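Side-chain contacts in aminotransferase (Psychrobacter arcticus 273-4, PDB 3IF2), which probably transfers amino groups between amino acids and keto acids, perhaps valine and pyruvate, with pyridoxal 5'-phosphate as cofactor: residues S18-D23 against L392-E397; A169-H174 against F193-N198; T342-L347 against I366-W371; L380-R385 against G434-E439. All blocks are in the same frame, centred on the assembly; numbering follows the deposited sequence.

In the fold
From the N terminus, helix 16-29 is met again only some 370 residues later, when interaction 1 closes its loop at 392-397. Nested inside that loop are interaction 2, which joins the exit of strand 168-170 to helix 193-197 across a hairpin, and interaction 3, which sets helix 324-351 against strand 367-372 of the six-stranded mixed sheet. Interaction 4 opens on helix 379-388, just after that strand, and ends on helix 423-441, so its loop crosses that of interaction 1. The two touch chiefly through Tyr383, which meets Leu20, Asp23 and Ile393, and interactions 1 and 3 meet where Ser396 packs on Trp369. Interaction 2 stands apart, its centre about 27 Å or more from the other centres.

Interaction 1: S18-D23 against L392-E397; sequences SQLMDD and LIVPSE
Leu20 of the N-terminal helix 16-29 reaches Val394 and Pro395 on the edge strand 394-395 of the six-stranded mixed sheet, a helix-on-strand contact that ties the start of the chain to the C-terminal part of this aminotransferase, whose fold is that of the pyridoxal-phosphate enzymes of fold type I. Followed outward, the side chain closes in step by step. Leu20 CB is still 6.0 Å from Val394 CG1. With CG anti to the backbone N (chi1 -178°), the side chain extends toward the strand, and Leu20 CG is 4.6 Å from that same Val394 CG1. Here the leucine forks. Leu20 CD2 reaches Val394 CG1 at 3.6 Å, the two side chains crossing at about a right angle, while Leu20 CD1 comes end-on to the proline ring, 3.8 Å from Pro395 CD. CD2 also grazes that ring carbon, with Leu20 CD2 to Pro395 CD at 4.2 Å, so both methyls of the fork share the proline. Tyr383 and Tyr398 pack round the same leucine, and Tyr383 OH hydrogen-bonds Asp23 OD2 one turn further along the helix. The side chain of Val394 lies about 8 Å from that of Asn217, which binds the cofactor, and about 11 Å from the bound cofactor. At Asp23 the contact thins to one touch, Leu392 CD2 resting 4.1 Å from the backbone oxygen Asp23 O.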
loop_
_atom_site.group_PDB
_atom_site.type_symbol
_atom_site.label_atom_id
_atom_site.label_comp_id
_atom_site.label_asym_id
_atom_site.label_seq_id
_atom_site.Cartn_x
_atom_site.Cartn_y
_atom_site.Cartn_z
ATOM N N SER A 18 -0.410 5.752 -18.954
ATOM C CA SER A 18 0.680 6.504 -18.281
ATOM C C SER A 18 0.888 7.919 -18.908
ATOM O O SER A 18 1.086 8.880 -18.162
ATOM C CB SER A 18 1.998 5.711 -18.204
ATOM O OG SER A 18 2.638 5.635 -19.458
ATOM N N GLN A 19 0.809 8.036 -20.242
ATOM C CA GLN A 19 0.922 9.348 -20.932
ATOM C C GLN A 19 -0.272 10.272 -20.611
ATOM O O GLN A 19 -0.089 11.471 -20.416
ATOM C CB GLN A 19 1.177 9.195 -22.450
ATOM C CG GLN A 19 2.649 8.807 -22.753
ATOM C CD GLN A 19 2.945 8.338 -24.202
ATOM O OE1 GLN A 19 2.128 8.482 -25.120
ATOM N NE2 GLN A 19 4.140 7.774 -24.395
ATOM N N LEU A 20 -1.471 9.708 -20.514
ATOM C CA LEU A 20 -2.658 10.463 -20.102
ATOM C C LEU A 20 -2.479 10.904 -18.631
ATOM O O LEU A 20 -2.675 12.076 -18.321
ATOM C CB LEU A 20 -3.938 9.619 -20.283
ATOM C CG LEU A 20 -5.329 10.201 -19.965
ATOM C CD1 LEU A 20 -5.743 11.320 -20.936
ATOM C CD2 LEU A 20 -6.376 9.092 -19.964
HETATM N N MSE A 21 -2.076 9.980 -17.752
HETATM C CA MSE A 21 -1.841 10.289 -16.327
HETATM C C MSE A 21 -0.757 11.348 -16.105
HETATM O O MSE A 21 -0.868 12.136 -15.170
HETATM C CB MSE A 21 -1.552 9.020 -15.490
HETATM C CG MSE A 21 -2.748 8.056 -15.348
HETATM SE SE MSE A 21 -4.430 8.930 -14.786
HETATM C CE MSE A 21 -3.865 9.332 -12.895
ATOM N N ASP A 22 0.258 11.373 -16.968
ATOM C CA ASP A 22 1.315 12.398 -16.924
ATOM C C ASP A 22 0.760 13.782 -17.281
ATOM O O ASP A 22 1.034 14.751 -16.571
ATOM C CB ASP A 22 2.506 12.049 -17.850
ATOM C CG ASP A 22 3.347 10.868 -17.341
ATOM O OD1 ASP A 22 3.410 10.609 -16.119
ATOM O OD2 ASP A 22 3.965 10.191 -18.182
ATOM N N ASP A 23 -0.019 13.864 -18.361
ATOM C CA ASP A 23 -0.660 15.132 -18.774
ATOM C C ASP A 23 -1.621 15.691 -17.708
ATOM O O ASP A 23 -1.675 16.902 -17.489
ATOM C CB ASP A 23 -1.399 14.960 -20.104
ATOM C CG ASP A 23 -0.468 14.705 -21.276
ATOM O OD1 ASP A 23 0.768 14.700 -21.110
ATOM O OD2 ASP A 23 -0.975 14.507 -22.390
ATOM N N LEU A 392 -9.487 20.036 -19.613
ATOM C CA LEU A 392 -9.084 18.633 -19.544
ATOM C C LEU A 392 -10.238 17.708 -19.214
ATOM O O LEU A 392 -10.881 17.890 -18.202
ATOM C CB LEU A 392 -7.946 18.439 -18.539
ATOM C CG LEU A 392 -6.534 18.750 -19.077
ATOM C CD1 LEU A 392 -6.349 20.218 -19.451
ATOM C CD2 LEU A 392 -5.475 18.334 -18.055
ATOM N N ILE A 393 -10.486 16.734 -20.088
ATOM C CA ILE A 393 -11.477 15.675 -19.897
ATOM C C ILE A 393 -10.722 14.354 -20.114
ATOM O O ILE A 393 -9.518 14.384 -20.298
ATOM C CB ILE A 393 -12.728 15.892 -20.816
ATOM C CG1 ILE A 393 -12.392 15.972 -22.319
ATOM C CG2 ILE A 393 -13.422 17.200 -20.431
ATOM C CD1 ILE A 393 -11.938 14.688 -22.971
ATOM N N VAL A 394 -11.393 13.208 -20.057
ATOM C CA VAL A 394 -10.746 11.910 -20.329
ATOM C C VAL A 394 -11.404 11.261 -21.575
ATOM O O VAL A 394 -12.636 11.142 -21.625
ATOM C CB VAL A 394 -10.798 10.964 -19.119
ATOM C CG1 VAL A 394 -9.888 9.755 -19.348
ATOM C CG2 VAL A 394 -10.337 11.689 -17.852
ATOM N N PRO A 395 -10.591 10.850 -22.586
ATOM C CA PRO A 395 -11.171 10.208 -23.786
ATOM C C PRO A 395 -11.594 8.759 -23.500
ATOM O O PRO A 395 -11.009 8.094 -22.637
ATOM C CB PRO A 395 -10.037 10.279 -24.811
ATOM C CG PRO A 395 -8.805 10.190 -24.014
ATOM C CD PRO A 395 -9.111 10.822 -22.641
ATOM N N SER A 396 -12.615 8.301 -24.214
ATOM C CA SER A 396 -13.190 6.966 -24.023
ATOM C C SER A 396 -12.338 5.740 -24.353
ATOM O O SER A 396 -12.580 4.676 -23.784
ATOM C CB SER A 396 -14.491 6.851 -24.832
ATOM O OG SER A 396 -14.338 7.260 -26.205
ATOM N N GLU A 397 -11.356 5.864 -25.245
ATOM C CA GLU A 397 -10.585 4.695 -25.650
ATOM C C GLU A 397 -9.804 3.955 -24.547
ATOM O O GLU A 397 -9.398 2.824 -24.773
ATOM C CB GLU A 397 -9.708 4.989 -26.865
ATOM C CG GLU A 397 -8.497 5.873 -26.650
ATOM C CD GLU A 397 -7.681 5.993 -27.937
ATOM O OE1 GLU A 397 -8.126 6.731 -28.863
ATOM O OE2 GLU A 397 -6.610 5.335 -28.018
#

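Interaction 2: A169-H174 against F193-N198; sequences AAVLPH and FEALEN
Val171 lays its two methyls against the backbone and the first side-chain carbons of Ala195 and Leu196, on one side of a short helix. Val171 CG1 sits 4.0 Å from Ala195 CB, and Val171 CG2 is equally near Leu196 CB, at 4.0 Å. The valine therefore straddles the step from one residue to the next: Val171 CG1 lies 4.2 Å from Leu196 N and Val171 CG2 4.1 Å from Leu196 CA. With CG1 anti to the backbone N (chi1 180°), both branches face the helix, and the side chains of Val171 and Leu196 cross at about a right angle. Val171 follows strand 168-170, which pairs with strand 142-149 in the large central sheet of the fold type I aminotransferase architecture; the chain then runs through a beta hairpin, strands 174-180 and 183-190, before helix 193-197 returns to the valine. Leu196 continues inward to Leu148 of that sheet and to Leu231 and Ile234 of helix 225-237. An alanine in place of Val171 would lack both gamma carbons, which would probably leave Ala195 CB without its apolar neighbour and open a gap beside Leu196 CB. At the far end of the short helix, Asn198 turns its amide back on the preceding turn: Asn198 ND2 donates to Glu194 O at 2.8 Å, nearly straight at 166°, with the acceptor close to the plane of the amide.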
loop_
_atom_site.group_PDB
_atom_site.type_symbol
_atom_site.label_atom_id
_atom_site.label_comp_id
_atom_site.label_asym_id
_atom_site.label_seq_id
_atom_site.Cartn_x
_atom_site.Cartn_y
_atom_site.Cartn_z
ATOM N N ALA A 169 -11.292 -10.443 -19.940
ATOM C CA ALA A 169 -12.204 -10.871 -20.997
ATOM C C ALA A 169 -13.341 -9.875 -20.820
ATOM O O ALA A 169 -14.008 -9.880 -19.791
ATOM C CB ALA A 169 -12.680 -12.276 -20.767
ATOM N N ALA A 170 -13.527 -8.990 -21.790
ATOM C CA ALA A 170 -14.535 -7.942 -21.705
ATOM C C ALA A 170 -15.676 -8.232 -22.668
ATOM O O ALA A 170 -15.428 -8.673 -23.789
ATOM C CB ALA A 170 -13.901 -6.644 -22.031
ATOM N N VAL A 171 -16.917 -8.025 -22.222
ATOM C CA VAL A 171 -18.110 -8.198 -23.061
ATOM C C VAL A 171 -18.614 -6.803 -23.441
ATOM O O VAL A 171 -18.743 -5.929 -22.571
ATOM C CB VAL A 171 -19.210 -9.007 -22.353
ATOM C CG1 VAL A 171 -20.452 -9.156 -23.267
ATOM C CG2 VAL A 171 -18.667 -10.365 -21.953
ATOM N N LEU A 172 -18.865 -6.589 -24.733
ATOM C CA LEU A 172 -19.350 -5.292 -25.219
ATOM C C LEU A 172 -20.814 -5.072 -24.820
ATOM O O LEU A 172 -21.564 -6.039 -24.644
ATOM C CB LEU A 172 -19.191 -5.161 -26.735
ATOM C CG LEU A 172 -17.769 -5.310 -27.309
ATOM C CD1 LEU A 172 -17.722 -4.609 -28.648
ATOM C CD2 LEU A 172 -16.672 -4.732 -26.429
ATOM N N PRO A 173 -21.229 -3.798 -24.688
ATOM C CA PRO A 173 -22.596 -3.543 -24.249
ATOM C C PRO A 173 -23.658 -3.398 -25.336
ATOM O O PRO A 173 -23.313 -3.130 -26.497
ATOM C CB PRO A 173 -22.456 -2.161 -23.606
ATOM C CG PRO A 173 -21.456 -1.462 -24.498
ATOM C CD PRO A 173 -20.494 -2.535 -24.937
ATOM N N HIS A 174 -24.916 -3.651 -24.942
ATOM C CA HIS A 174 -26.083 -3.323 -25.761
ATOM C C HIS A 174 -26.403 -1.894 -25.294
ATOM O O HIS A 174 -26.121 -1.537 -24.150
ATOM C CB HIS A 174 -27.292 -4.266 -25.551
ATOM C CG HIS A 174 -27.215 -5.565 -26.308
ATOM N ND1 HIS A 174 -27.827 -6.720 -25.864
ATOM C CD2 HIS A 174 -26.598 -5.892 -27.472
ATOM C CE1 HIS A 174 -27.609 -7.693 -26.729
ATOM N NE2 HIS A 174 -26.852 -7.221 -27.705
ATOM N N PHE A 193 -26.158 -10.685 -22.334
ATOM C CA PHE A 193 -26.079 -12.045 -21.780
ATOM C C PHE A 193 -25.906 -13.132 -22.845
ATOM O O PHE A 193 -25.343 -14.173 -22.531
ATOM C CB PHE A 193 -27.252 -12.363 -20.827
ATOM C CG PHE A 193 -27.178 -11.616 -19.495
ATOM C CD1 PHE A 193 -26.257 -12.006 -18.504
ATOM C CD2 PHE A 193 -28.026 -10.525 -19.227
ATOM C CE1 PHE A 193 -26.177 -11.323 -17.289
ATOM C CE2 PHE A 193 -27.958 -9.840 -18.009
ATOM C CZ PHE A 193 -27.026 -10.233 -17.042
ATOM N N GLU A 194 -26.376 -12.897 -24.079
ATOM C CA GLU A 194 -26.178 -13.843 -25.212
ATOM C C GLU A 194 -24.666 -14.029 -25.431
ATOM O O GLU A 194 -24.164 -15.154 -25.373
ATOM C CB GLU A 194 -26.885 -13.343 -26.505
ATOM C CG GLU A 194 -26.806 -14.277 -27.711
ATOM N N ALA A 195 -23.960 -12.907 -25.599
ATOM C CA ALA A 195 -22.507 -12.881 -25.815
ATOM C C ALA A 195 -21.691 -13.424 -24.637
ATOM O O ALA A 195 -20.763 -14.210 -24.838
ATOM C CB ALA A 195 -22.053 -11.472 -26.128
ATOM N N LEU A 196 -22.050 -13.012 -23.421
ATOM C CA LEU A 196 -21.333 -13.413 -22.194
ATOM C C LEU A 196 -21.465 -14.902 -21.871
ATOM O O LEU A 196 -20.463 -15.593 -21.637
ATOM C CB LEU A 196 -21.820 -12.567 -20.994
ATOM C CG LEU A 196 -21.231 -12.737 -19.585
ATOM C CD1 LEU A 196 -21.569 -11.509 -18.726
ATOM C CD2 LEU A 196 -21.651 -14.015 -18.849
ATOM N N GLU A 197 -22.703 -15.385 -21.904
ATOM C CA GLU A 197 -23.035 -16.759 -21.482
ATOM C C GLU A 197 -22.492 -17.813 -22.463
ATOM O O GLU A 197 -22.284 -18.964 -22.073
ATOM C CB GLU A 197 -24.554 -16.848 -21.233
ATOM C CG GLU A 197 -25.053 -17.809 -20.138
ATOM C CD GLU A 197 -26.343 -17.286 -19.418
ATOM O OE1 GLU A 197 -26.998 -16.323 -19.903
ATOM O OE2 GLU A 197 -26.692 -17.830 -18.342
ATOM N N ASN A 198 -22.236 -17.386 -23.707
ATOM C CA ASN A 198 -21.624 -18.202 -24.768
ATOM C C ASN A 198 -20.124 -17.937 -25.005
ATOM O O ASN A 198 -19.531 -18.558 -25.895
ATOM C CB ASN A 198 -22.405 -18.018 -26.090
ATOM C CG ASN A 198 -23.787 -18.639 -26.033
ATOM O OD1 ASN A 198 -23.933 -19.868 -26.112
ATOM N ND2 ASN A 198 -24.816 -17.794 -25.914
#

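Interaction 3: T342-L347 against I366-W371; sequences TLAVKL and IFLWLW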
loop_
_atom_site.group_PDB
_atom_site.type_symbol
_atom_site.label_atom_id
_atom_site.label_comp_id
_atom_site.label_asym_id
_atom_site.label_seq_id
_atom_site.Cartn_x
_atom_site.Cartn_y
_atom_site.Cartn_z
ATOM N N THR A 342 -27.175 17.512 -12.456
ATOM C CA THR A 342 -28.314 18.250 -13.017
ATOM C C THR A 342 -27.885 19.562 -13.668
ATOM O O THR A 342 -28.298 19.877 -14.795
ATOM C CB THR A 342 -29.384 18.529 -11.931
ATOM O OG1 THR A 342 -29.777 17.277 -11.355
ATOM C CG2 THR A 342 -30.629 19.278 -12.491
ATOM N N LEU A 343 -27.071 20.318 -12.944
ATOM C CA LEU A 343 -26.471 21.567 -13.426
ATOM C C LEU A 343 -25.648 21.326 -14.693
ATOM O O LEU A 343 -25.764 22.080 -15.647
ATOM C CB LEU A 343 -25.561 22.151 -12.343
ATOM C CG LEU A 343 -24.738 23.412 -12.593
ATOM C CD1 LEU A 343 -25.670 24.638 -12.944
ATOM C CD2 LEU A 343 -23.842 23.649 -11.353
ATOM N N ALA A 344 -24.822 20.274 -14.680
ATOM C CA ALA A 344 -23.985 19.908 -15.826
ATOM C C ALA A 344 -24.833 19.556 -17.059
ATOM O O ALA A 344 -24.530 20.034 -18.151
ATOM C CB ALA A 344 -23.024 18.755 -15.461
ATOM N N VAL A 345 -25.892 18.754 -16.880
ATOM C CA VAL A 345 -26.811 18.380 -17.991
ATOM C C VAL A 345 -27.471 19.622 -18.623
ATOM O O VAL A 345 -27.549 19.716 -19.853
ATOM C CB VAL A 345 -27.926 17.367 -17.547
ATOM C CG1 VAL A 345 -28.974 17.147 -18.660
ATOM C CG2 VAL A 345 -27.327 16.047 -17.107
ATOM N N LYS A 346 -27.948 20.539 -17.765
ATOM C CA LYS A 346 -28.568 21.822 -18.165
ATOM C C LYS A 346 -27.596 22.532 -19.106
ATOM O O LYS A 346 -27.948 22.820 -20.262
ATOM C CB LYS A 346 -28.835 22.687 -16.899
ATOM C CG LYS A 346 -29.428 24.126 -16.989
ATOM C CD LYS A 346 -30.942 24.187 -16.745
ATOM C CE LYS A 346 -31.391 25.523 -16.083
ATOM N NZ LYS A 346 -30.924 26.749 -16.807
ATOM N N LEU A 347 -26.366 22.740 -18.616
ATOM C CA LEU A 347 -25.304 23.432 -19.364
ATOM C C LEU A 347 -24.925 22.734 -20.677
ATOM O O LEU A 347 -24.741 23.413 -21.688
ATOM C CB LEU A 347 -24.061 23.649 -18.499
ATOM C CG LEU A 347 -24.186 24.525 -17.247
ATOM C CD1 LEU A 347 -22.856 24.413 -16.469
ATOM C CD2 LEU A 347 -24.568 25.976 -17.534
ATOM N N ILE A 366 -19.615 10.113 -9.886
ATOM C CA ILE A 366 -19.343 11.553 -9.924
ATOM C C ILE A 366 -18.926 12.079 -11.295
ATOM O O ILE A 366 -18.206 13.085 -11.393
ATOM C CB ILE A 366 -18.257 11.874 -8.826
ATOM C CG1 ILE A 366 -16.881 11.238 -9.140
ATOM C CG2 ILE A 366 -18.748 11.372 -7.440
ATOM C CD1 ILE A 366 -15.753 11.619 -8.152
ATOM N N PHE A 367 -19.401 11.414 -12.345
ATOM C CA PHE A 367 -19.046 11.731 -13.733
ATOM C C PHE A 367 -20.247 11.751 -14.649
ATOM O O PHE A 367 -21.235 11.071 -14.376
ATOM C CB PHE A 367 -18.127 10.647 -14.322
ATOM C CG PHE A 367 -16.976 10.274 -13.450
ATOM C CD1 PHE A 367 -15.845 11.091 -13.372
ATOM C CD2 PHE A 367 -17.008 9.096 -12.702
ATOM C CE1 PHE A 367 -14.760 10.746 -12.546
ATOM C CE2 PHE A 367 -15.920 8.739 -11.874
ATOM C CZ PHE A 367 -14.798 9.565 -11.803
ATOM N N LEU A 368 -20.146 12.539 -15.722
ATOM C CA LEU A 368 -21.082 12.453 -16.864
ATOM C C LEU A 368 -20.279 11.823 -18.053
ATOM O O LEU A 368 -19.099 12.169 -18.301
ATOM C CB LEU A 368 -21.732 13.801 -17.232
ATOM C CG LEU A 368 -22.858 14.294 -16.297
ATOM C CD1 LEU A 368 -23.276 15.687 -16.670
ATOM C CD2 LEU A 368 -24.064 13.385 -16.300
ATOM N N TRP A 369 -20.919 10.889 -18.745
ATOM C CA TRP A 369 -20.341 10.170 -19.886
ATOM C C TRP A 369 -21.080 10.662 -21.125
ATOM O O TRP A 369 -22.267 10.371 -21.282
ATOM C CB TRP A 369 -20.523 8.678 -19.655
ATOM C CG TRP A 369 -19.967 7.734 -20.678
ATOM C CD1 TRP A 369 -20.680 6.949 -21.540
ATOM C CD2 TRP A 369 -18.596 7.432 -20.910
ATOM N NE1 TRP A 369 -19.840 6.193 -22.292
ATOM C CE2 TRP A 369 -18.551 6.474 -21.938
ATOM C CE3 TRP A 369 -17.390 7.891 -20.358
ATOM C CZ2 TRP A 369 -17.352 5.946 -22.419
ATOM C CZ3 TRP A 369 -16.186 7.370 -20.847
ATOM C CH2 TRP A 369 -16.183 6.407 -21.867
ATOM N N LEU A 370 -20.364 11.424 -21.962
ATOM C CA LEU A 370 -20.906 12.088 -23.150
ATOM C C LEU A 370 -20.545 11.304 -24.401
ATOM O O LEU A 370 -19.378 10.948 -24.564
ATOM C CB LEU A 370 -20.342 13.519 -23.272
ATOM C CG LEU A 370 -20.882 14.639 -22.357
ATOM C CD1 LEU A 370 -21.061 14.209 -20.931
ATOM C CD2 LEU A 370 -19.979 15.867 -22.422
ATOM N N TRP A 371 -21.547 11.044 -25.259
ATOM C CA TRP A 371 -21.392 10.325 -26.546
ATOM C C TRP A 371 -21.744 11.247 -27.730
ATOM O O TRP A 371 -22.896 11.618 -27.908
ATOM C CB TRP A 371 -22.253 9.055 -26.538
ATOM C CG TRP A 371 -22.319 8.259 -27.834
ATOM C CD1 TRP A 371 -21.360 8.177 -28.818
ATOM C CD2 TRP A 371 -23.350 7.344 -28.217
ATOM N NE1 TRP A 371 -21.767 7.325 -29.823
ATOM C CE2 TRP A 371 -22.978 6.788 -29.477
ATOM C CE3 TRP A 371 -24.563 6.944 -27.631
ATOM C CZ2 TRP A 371 -23.782 5.857 -30.159
ATOM C CZ3 TRP A 371 -25.375 6.012 -28.320
ATOM C CH2 TRP A 371 -24.976 5.487 -29.575
#
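The flat groups flanking Leu368, the residue that meets Ala344 and Val345 across this contact, belong to the opposite side of the strand. Ile366 CG1 stands 3.7 Å above one face of the Phe367 ring, displaced toward its rim. Further along, the Trp369 indole meets the ring of Tyr189 with planes at about 60° and hydrogen-bonds the Tyr189 hydroxyl through NE1, and Trp371 makes edge-to-face contacts with His410 and Phe187. This is the alternation of an extended strand: Phe367, Trp369 and Trp371 face one way, Leu368 the other, toward the long helix 324-351. The contact is thus helix-on-sheet packing, strand 367-372 lying inside the mixed sheet between strands 357-360 and 414-418. Leu368 CG lies anti to the carbonyl carbon and beside the backbone N (chi1 -76°), and CD1 is the branch extended toward the helix. There Leu368 CD1 abuts Ala344 CB at 3.3 Å, short for two carbons and perhaps partly a matter of coordinate error at this resolution. Leu368 CD1 also lies 4.0 Å from Val345 N and 4.1 Å from Val345 CG2, the valine and leucine side chains crossing nearly perpendicularly.

Interaction 4: L380-R385 against G434-E439; sequences LDLYER and GEVVRE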
loop_
_atom_site.group_PDB
_atom_site.type_symbol
_atom_site.label_atom_id
_atom_site.label_comp_id
_atom_site.label_asym_id
_atom_site.label_seq_id
_atom_site.Cartn_x
_atom_site.Cartn_y
_atom_site.Cartn_z
ATOM N N LEU A 380 -9.914 10.866 -28.580
ATOM C CA LEU A 380 -8.490 11.065 -28.219
ATOM C C LEU A 380 -7.939 12.351 -28.858
ATOM O O LEU A 380 -7.090 13.015 -28.267
ATOM C CB LEU A 380 -7.605 9.882 -28.639
ATOM C CG LEU A 380 -6.084 9.989 -28.306
ATOM C CD1 LEU A 380 -5.843 10.274 -26.797
ATOM C CD2 LEU A 380 -5.295 8.758 -28.781
ATOM N N ASP A 381 -8.429 12.667 -30.060
ATOM C CA ASP A 381 -8.066 13.873 -30.807
ATOM C C ASP A 381 -8.777 15.088 -30.189
ATOM O O ASP A 381 -8.167 16.152 -30.044
ATOM C CB ASP A 381 -8.436 13.705 -32.286
ATOM C CG ASP A 381 -7.482 14.422 -33.221
ATOM O OD1 ASP A 381 -7.155 15.616 -32.977
ATOM O OD2 ASP A 381 -7.078 13.773 -34.216
ATOM N N LEU A 382 -10.060 14.928 -29.838
ATOM C CA LEU A 382 -10.820 15.964 -29.119
ATOM C C LEU A 382 -10.101 16.331 -27.814
ATOM O O LEU A 382 -9.929 17.498 -27.525
ATOM C CB LEU A 382 -12.254 15.505 -28.810
ATOM C CG LEU A 382 -13.205 16.458 -28.077
ATOM C CD1 LEU A 382 -13.256 17.771 -28.818
ATOM C CD2 LEU A 382 -14.608 15.842 -27.920
ATOM N N TYR A 383 -9.674 15.328 -27.058
ATOM C CA TYR A 383 -8.901 15.532 -25.816
ATOM C C TYR A 383 -7.670 16.431 -26.014
ATOM O O TYR A 383 -7.429 17.319 -25.205
ATOM C CB TYR A 383 -8.502 14.182 -25.195
ATOM C CG TYR A 383 -7.342 14.239 -24.232
ATOM C CD1 TYR A 383 -7.534 14.578 -22.890
ATOM C CD2 TYR A 383 -6.038 13.940 -24.660
ATOM C CE1 TYR A 383 -6.445 14.633 -21.991
ATOM C CE2 TYR A 383 -4.946 13.993 -23.773
ATOM C CZ TYR A 383 -5.161 14.346 -22.450
ATOM O OH TYR A 383 -4.094 14.395 -21.605
ATOM N N GLU A 384 -6.918 16.196 -27.093
ATOM C CA GLU A 384 -5.713 16.987 -27.413
ATOM C C GLU A 384 -6.061 18.437 -27.725
ATOM O O GLU A 384 -5.363 19.347 -27.283
ATOM C CB GLU A 384 -4.924 16.381 -28.596
ATOM C CG GLU A 384 -4.323 14.983 -28.351
ATOM C CD GLU A 384 -3.184 14.926 -27.322
ATOM O OE1 GLU A 384 -2.490 15.951 -27.120
ATOM O OE2 GLU A 384 -2.972 13.832 -26.732
ATOM N N ARG A 385 -7.134 18.641 -28.485
ATOM C CA ARG A 385 -7.582 19.996 -28.859
ATOM C C ARG A 385 -8.068 20.799 -27.663
ATOM O O ARG A 385 -7.733 21.980 -27.540
ATOM C CB ARG A 385 -8.670 19.942 -29.925
ATOM C CG ARG A 385 -8.142 19.510 -31.279
ATOM C CD ARG A 385 -9.276 19.069 -32.168
ATOM N NE ARG A 385 -8.771 18.427 -33.382
ATOM C CZ ARG A 385 -8.905 18.859 -34.640
ATOM N NH1 ARG A 385 -9.603 19.960 -34.960
ATOM N NH2 ARG A 385 -8.362 18.123 -35.610
ATOM N N GLY A 434 -18.449 22.940 -25.879
ATOM C CA GLY A 434 -19.503 23.273 -26.816
ATOM C C GLY A 434 -18.994 23.933 -28.086
ATOM O O GLY A 434 -19.381 23.538 -29.189
ATOM N N GLU A 435 -18.120 24.930 -27.934
ATOM C CA GLU A 435 -17.572 25.671 -29.075
ATOM C C GLU A 435 -16.776 24.750 -29.993
ATOM O O GLU A 435 -17.074 24.675 -31.185
ATOM C CB GLU A 435 -16.737 26.881 -28.617
ATOM C CG GLU A 435 -17.613 28.050 -28.099
ATOM C CD GLU A 435 -16.842 29.126 -27.335
ATOM O OE1 GLU A 435 -15.915 28.781 -26.562
ATOM O OE2 GLU A 435 -17.195 30.323 -27.474
ATOM N N VAL A 436 -15.833 24.004 -29.416
ATOM C CA VAL A 436 -14.981 23.087 -30.192
ATOM C C VAL A 436 -15.798 22.025 -30.956
ATOM O O VAL A 436 -15.588 21.855 -32.171
ATOM C CB VAL A 436 -13.871 22.444 -29.314
ATOM C CG1 VAL A 436 -13.106 21.359 -30.078
ATOM C CG2 VAL A 436 -12.913 23.527 -28.806
ATOM N N VAL A 437 -16.749 21.388 -30.261
ATOM C CA VAL A 437 -17.582 20.319 -30.843
ATOM C C VAL A 437 -18.569 20.824 -31.897
ATOM O O VAL A 437 -18.735 20.188 -32.937
ATOM C CB VAL A 437 -18.316 19.487 -29.749
ATOM C CG1 VAL A 437 -19.350 18.541 -30.362
ATOM C CG2 VAL A 437 -17.302 18.705 -28.898
ATOM N N ARG A 438 -19.231 21.950 -31.632
ATOM C CA ARG A 438 -20.149 22.533 -32.618
ATOM C C ARG A 438 -19.399 22.878 -33.903
ATOM O O ARG A 438 -19.871 22.558 -34.988
ATOM C CB ARG A 438 -20.857 23.781 -32.086
ATOM C CG ARG A 438 -21.998 23.520 -31.088
ATOM C CD ARG A 438 -22.908 24.771 -30.957
ATOM N NE ARG A 438 -22.146 25.996 -30.698
ATOM C CZ ARG A 438 -21.692 26.415 -29.511
ATOM N NH1 ARG A 438 -21.903 25.725 -28.382
ATOM N NH2 ARG A 438 -20.992 27.553 -29.459
ATOM N N GLU A 439 -18.224 23.494 -33.755
ATOM C CA GLU A 439 -17.356 23.890 -34.882
ATOM C C GLU A 439 -16.974 22.663 -35.741
ATOM O O GLU A 439 -16.939 22.766 -36.975
ATOM C CB GLU A 439 -16.123 24.655 -34.340
ATOM C CG GLU A 439 -15.241 25.398 -35.343
ATOM C CD GLU A 439 -14.313 24.514 -36.165
ATOM O OE1 GLU A 439 -13.946 23.395 -35.732
ATOM O OE2 GLU A 439 -13.924 24.952 -37.264
#
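From Leu380 to Arg385 the helix offers Leu382 as its link to Val436 and Val437. Leu380 leans instead on Pro395 and the loop after it. Asp381 is met by Arg385 of the next turn in a salt bridge: Arg385 NE donates to Asp381 OD1 at 3.3 Å, almost perfectly straight and in the guanidinium plane, but arriving from above the carboxylate plane. Leu382 follows, its CG anti to the backbone N (chi1 -179°), which brings the fork toward the partner helix. Leu382 CD1 meets Val436 CG1 at 3.8 Å. Val437 CG2 faces both prongs, 4.1 Å from Leu382 CD2 and 4.2 Å from Leu382 CD1, with the two side chains roughly perpendicular. Tyr383 turns to helix 16-29. Arg385 NH1 stays 5.6 Å from Glu439 OE1, near enough for a mild attraction, perhaps, but not a contact. Since Leu382 and Val437 both rest on Phe372 of strand 367-372, this is the packing of neighbouring helices over a sheet, as in the alpha/beta C-terminal domain of fold type I aminotransferases.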